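Long-range contact in Nrps/pks (Streptomyces albus, PDB 4OPF), which probably catalyses decarboxylative Claisen condensation as a ketosynthase domain of the oxazolomycin-forming polyketide synthase, extending the growing acyl chain: residues K103-S115 / A173-V187. Numbering follows the deposited sequence.
Sequences KGRGIGVYVGGRS and ALRSGDVEAAVVAGV
Tyr-110 reaches back along its sheet to the end of helix 162-175, where its OH comes 3.2 Å from CB of Ala-173; an alanine suits this tight meeting. CG anti to its own carbonyl carbon (chi1 -57°) sends the ring that way, over Gly-108, where a CB would run into ring atom CE2 and press on CG1 of Val-179, so glycine suits the place. Strand 107-112, which carries both, runs parallel to strand 181-187 in the thiolase fold, their axes 18° apart. Edge-on, CE2 of the ring also touches CB of Ala-182 at 4.1 Å. The other face carries Ile-107, Val-109 and Val-111 beside Ala-181, Val-183 and Ala-185, branched residues and alanines; Val-109 packs on helix 138-147, and Val-111, Val-183 and Ala-185 on helix 79-95. Backbone bonds alternate between the strands, among them a nearly straight one from Gly-112 N to Ala-185 O (2.8 Å). At the entry end a salt bridge joins Arg-105 to Glu-180, its guanidinium and carboxylate planes 70° apart. With an alanine in place of Glu-180, the guanidinium would probably lose this countercharge and be freer to swing. The straightest of the bridge's three bonds runs from Arg-105 NE, in the guanidinium plane, to the syn side of Glu-180 OE2 at 3.0 Å; the two from NH1 are weak.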
loop_
_atom_site.group_PDB
_atom_site.type_symbol
_atom_site.label_atom_id
_atom_site.label_comp_id
_atom_site.label_asym_id
_atom_site.label_seq_id
_atom_site.Cartn_x
_atom_site.Cartn_y
_atom_site.Cartn_z
ATOM N N LYS A 103 13.140 -1.838 18.895
ATOM C CA LYS A 103 13.259 -0.434 18.574
ATOM C C LYS A 103 14.447 -0.132 17.661
ATOM O O LYS A 103 15.506 -0.742 17.731
ATOM C CB LYS A 103 13.239 0.410 19.843
ATOM C CG LYS A 103 14.487 0.541 20.595
ATOM C CD LYS A 103 14.222 1.138 22.010
ATOM C CE LYS A 103 13.370 2.408 22.018
ATOM N NZ LYS A 103 13.938 3.532 21.195
ATOM N N GLY A 104 14.208 0.720 16.694
ATOM C CA GLY A 104 15.245 1.036 15.759
ATOM C C GLY A 104 15.351 0.057 14.636
ATOM O O GLY A 104 16.109 0.298 13.740
ATOM N N ARG A 105 14.553 -1.006 14.605
ATOM C CA ARG A 105 14.757 -2.004 13.561
ATOM C C ARG A 105 13.946 -1.740 12.301
ATOM O O ARG A 105 12.984 -0.986 12.320
ATOM C CB ARG A 105 14.468 -3.388 14.132
ATOM C CG ARG A 105 15.516 -3.772 15.189
ATOM C CD ARG A 105 15.282 -5.165 15.754
ATOM N NE ARG A 105 15.886 -6.104 14.827
ATOM C CZ ARG A 105 17.163 -6.507 14.844
ATOM N NH1 ARG A 105 17.562 -7.306 13.878
ATOM N NH2 ARG A 105 17.982 -6.156 15.808
ATOM N N GLY A 106 14.357 -2.366 11.207
ATOM C CA GLY A 106 13.697 -2.219 9.897
ATOM C C GLY A 106 12.422 -3.028 9.784
ATOM O O GLY A 106 12.350 -3.986 9.039
ATOM N N ILE A 107 11.443 -2.648 10.560
ATOM C CA ILE A 107 10.209 -3.383 10.686
ATOM C C ILE A 107 9.089 -2.526 10.079
ATOM O O ILE A 107 8.898 -1.414 10.494
ATOM C CB ILE A 107 9.943 -3.707 12.177
ATOM C CG1 ILE A 107 11.116 -4.579 12.688
ATOM C CG2 ILE A 107 8.602 -4.376 12.342
ATOM C CD1 ILE A 107 10.897 -5.119 14.064
ATOM N N GLY A 108 8.389 -3.057 9.085
ATOM C CA GLY A 108 7.292 -2.334 8.459
ATOM C C GLY A 108 6.012 -2.533 9.245
ATOM O O GLY A 108 5.886 -3.479 10.027
ATOM N N VAL A 109 5.103 -1.589 9.093
ATOM C CA VAL A 109 3.816 -1.587 9.731
ATOM C C VAL A 109 2.757 -1.403 8.645
ATOM O O VAL A 109 2.775 -0.438 7.892
ATOM C CB VAL A 109 3.719 -0.437 10.710
ATOM C CG1 VAL A 109 2.333 -0.327 11.345
ATOM C CG2 VAL A 109 4.757 -0.588 11.787
ATOM N N TYR A 110 1.823 -2.333 8.569
ATOM C CA TYR A 110 0.809 -2.361 7.542
ATOM C C TYR A 110 -0.523 -2.571 8.206
ATOM O O TYR A 110 -0.761 -3.636 8.790
ATOM C CB TYR A 110 1.102 -3.505 6.550
ATOM C CG TYR A 110 2.480 -3.357 5.934
ATOM C CD1 TYR A 110 2.701 -2.547 4.834
ATOM C CD2 TYR A 110 3.574 -3.895 6.549
ATOM C CE1 TYR A 110 3.988 -2.394 4.294
ATOM C CE2 TYR A 110 4.838 -3.753 6.018
ATOM C CZ TYR A 110 5.038 -2.994 4.904
ATOM O OH TYR A 110 6.326 -2.845 4.412
ATOM N N VAL A 111 -1.383 -1.557 8.168
ATOM C CA VAL A 111 -2.636 -1.606 8.898
ATOM C C VAL A 111 -3.823 -1.525 7.996
ATOM O O VAL A 111 -3.868 -0.670 7.125
ATOM C CB VAL A 111 -2.746 -0.415 9.880
ATOM C CG1 VAL A 111 -4.076 -0.367 10.618
ATOM C CG2 VAL A 111 -1.612 -0.494 10.879
ATOM N N GLY A 112 -4.786 -2.422 8.199
ATOM C CA GLY A 112 -6.061 -2.312 7.524
ATOM C C GLY A 112 -7.041 -1.651 8.460
ATOM O O GLY A 112 -7.304 -2.132 9.542
ATOM N N GLY A 113 -7.587 -0.538 8.053
ATOM C CA GLY A 113 -8.445 0.189 8.924
ATOM C C GLY A 113 -8.894 1.499 8.323
ATOM O O GLY A 113 -8.314 2.005 7.365
ATOM N N ARG A 114 -9.976 2.014 8.871
ATOM C CA ARG A 114 -10.605 3.209 8.345
ATOM C C ARG A 114 -10.348 4.327 9.325
ATOM O O ARG A 114 -10.746 4.264 10.470
ATOM C CB ARG A 114 -12.130 3.005 8.186
ATOM C CG ARG A 114 -12.879 4.255 7.680
ATOM C CD ARG A 114 -14.251 3.921 7.086
ATOM N NE ARG A 114 -14.111 3.084 5.859
ATOM C CZ ARG A 114 -14.367 1.767 5.759
ATOM N NH1 ARG A 114 -14.789 1.043 6.810
ATOM N NH2 ARG A 114 -14.180 1.141 4.588
ATOM N N SER A 115 -9.679 5.335 8.836
ATOM C CA SER A 115 -9.248 6.463 9.592
ATOM C C SER A 115 -10.431 7.374 9.735
ATOM O O SER A 115 -11.281 7.422 8.858
ATOM C CB SER A 115 -8.168 7.181 8.795
ATOM O OG SER A 115 -7.186 6.223 8.359
ATOM N N ALA A 173 6.954 -6.711 0.841
ATOM C CA ALA A 173 8.090 -6.060 1.430
ATOM C C ALA A 173 9.095 -7.066 1.951
ATOM O O ALA A 173 10.335 -6.887 1.847
ATOM C CB ALA A 173 7.636 -5.087 2.527
ATOM N N LEU A 174 8.608 -8.121 2.550
ATOM C CA LEU A 174 9.498 -9.125 3.081
ATOM C C LEU A 174 10.217 -9.893 1.925
ATOM O O LEU A 174 11.402 -10.122 1.973
ATOM C CB LEU A 174 8.713 -10.094 3.941
ATOM C CG LEU A 174 8.293 -9.595 5.314
ATOM C CD1 LEU A 174 7.175 -10.464 5.836
ATOM C CD2 LEU A 174 9.448 -9.651 6.267
ATOM N N ARG A 175 9.481 -10.282 0.910
ATOM C CA ARG A 175 10.033 -11.001 -0.266
ATOM C C ARG A 175 11.142 -10.174 -0.975
ATOM O O ARG A 175 12.143 -10.712 -1.356
ATOM C CB ARG A 175 8.856 -11.348 -1.206
ATOM C CG ARG A 175 9.150 -12.105 -2.503
ATOM C CD ARG A 175 8.023 -11.907 -3.571
ATOM N NE ARG A 175 6.721 -12.542 -3.239
ATOM C CZ ARG A 175 6.429 -13.851 -3.382
ATOM N NH1 ARG A 175 7.317 -14.714 -3.854
ATOM N NH2 ARG A 175 5.234 -14.313 -3.036
ATOM N N SER A 176 10.984 -8.859 -1.068
ATOM C CA SER A 176 11.956 -8.011 -1.730
ATOM C C SER A 176 13.116 -7.616 -0.821
ATOM O O SER A 176 14.043 -6.940 -1.252
ATOM C CB SER A 176 11.255 -6.754 -2.253
ATOM O OG SER A 176 10.861 -5.973 -1.140
ATOM N N GLY A 177 13.095 -8.008 0.446
ATOM C CA GLY A 177 14.222 -7.641 1.349
ATOM C C GLY A 177 14.123 -6.193 1.844
ATOM O O GLY A 177 15.046 -5.689 2.448
ATOM N N ASP A 178 12.989 -5.528 1.640
ATOM C CA ASP A 178 12.833 -4.158 2.144
ATOM C C ASP A 178 12.682 -4.024 3.683
ATOM O O ASP A 178 13.034 -3.003 4.257
ATOM C CB ASP A 178 11.677 -3.460 1.417
ATOM C CG ASP A 178 12.053 -3.017 -0.029
ATOM O OD1 ASP A 178 13.246 -3.151 -0.477
ATOM O OD2 ASP A 178 11.134 -2.526 -0.728
ATOM N N VAL A 179 12.161 -5.057 4.342
ATOM C CA VAL A 179 12.032 -5.101 5.807
ATOM C C VAL A 179 12.542 -6.453 6.286
ATOM O O VAL A 179 12.475 -7.446 5.540
ATOM C CB VAL A 179 10.581 -4.894 6.248
ATOM C CG1 VAL A 179 10.079 -3.543 5.796
ATOM C CG2 VAL A 179 9.646 -5.968 5.684
ATOM N N GLU A 180 13.034 -6.488 7.496
ATOM C CA GLU A 180 13.361 -7.753 8.155
ATOM C C GLU A 180 12.145 -8.385 8.843
ATOM O O GLU A 180 12.154 -9.576 9.159
ATOM C CB GLU A 180 14.509 -7.570 9.150
ATOM C CG GLU A 180 14.134 -6.719 10.345
ATOM C CD GLU A 180 15.050 -6.880 11.564
ATOM O OE1 GLU A 180 16.166 -6.319 11.551
ATOM O OE2 GLU A 180 14.607 -7.536 12.557
ATOM N N ALA A 181 11.111 -7.597 9.103
ATOM C CA ALA A 181 9.942 -8.115 9.757
ATOM C C ALA A 181 8.847 -7.129 9.543
ATOM O O ALA A 181 9.107 -6.017 9.108
ATOM C CB ALA A 181 10.223 -8.308 11.243
ATOM N N ALA A 182 7.623 -7.545 9.793
ATOM C CA ALA A 182 6.443 -6.723 9.530
ATOM C C ALA A 182 5.344 -6.921 10.569
ATOM O O ALA A 182 5.052 -8.056 10.994
ATOM C CB ALA A 182 5.867 -7.062 8.176
ATOM N N VAL A 183 4.742 -5.826 10.972
ATOM C CA VAL A 183 3.566 -5.874 11.776
ATOM C C VAL A 183 2.395 -5.698 10.806
ATOM O O VAL A 183 2.381 -4.746 10.005
ATOM C CB VAL A 183 3.556 -4.694 12.765
ATOM C CG1 VAL A 183 2.231 -4.585 13.450
ATOM C CG2 VAL A 183 4.670 -4.800 13.776
ATOM N N VAL A 184 1.409 -6.569 10.880
ATOM C CA VAL A 184 0.211 -6.473 10.052
ATOM C C VAL A 184 -0.975 -6.486 11.001
ATOM O O VAL A 184 -1.068 -7.335 11.864
ATOM C CB VAL A 184 0.128 -7.675 9.108
ATOM C CG1 VAL A 184 -1.178 -7.745 8.330
ATOM C CG2 VAL A 184 1.241 -7.583 8.110
ATOM N N ALA A 185 -1.900 -5.558 10.837
ATOM C CA ALA A 185 -3.019 -5.455 11.727
ATOM C C ALA A 185 -4.266 -5.124 10.947
ATOM O O ALA A 185 -4.215 -4.549 9.875
ATOM C CB ALA A 185 -2.814 -4.321 12.724
ATOM N N GLY A 186 -5.382 -5.386 11.586
ATOM C CA GLY A 186 -6.679 -4.898 11.131
ATOM C C GLY A 186 -7.415 -4.422 12.348
ATOM O O GLY A 186 -7.310 -5.034 13.409
ATOM N N VAL A 187 -8.192 -3.361 12.195
ATOM C CA VAL A 187 -8.910 -2.796 13.314
ATOM C C VAL A 187 -10.227 -2.171 12.841
ATOM O O VAL A 187 -10.289 -1.532 11.792
ATOM C CB VAL A 187 -8.059 -1.723 14.067
ATOM C CG1 VAL A 187 -7.795 -0.493 13.201
ATOM C CG2 VAL A 187 -8.712 -1.291 15.347
HETATM O O HOH W 1 16.761 -3.885 11.405
HETATM O O HOH W 2 -11.409 0.661 10.935
#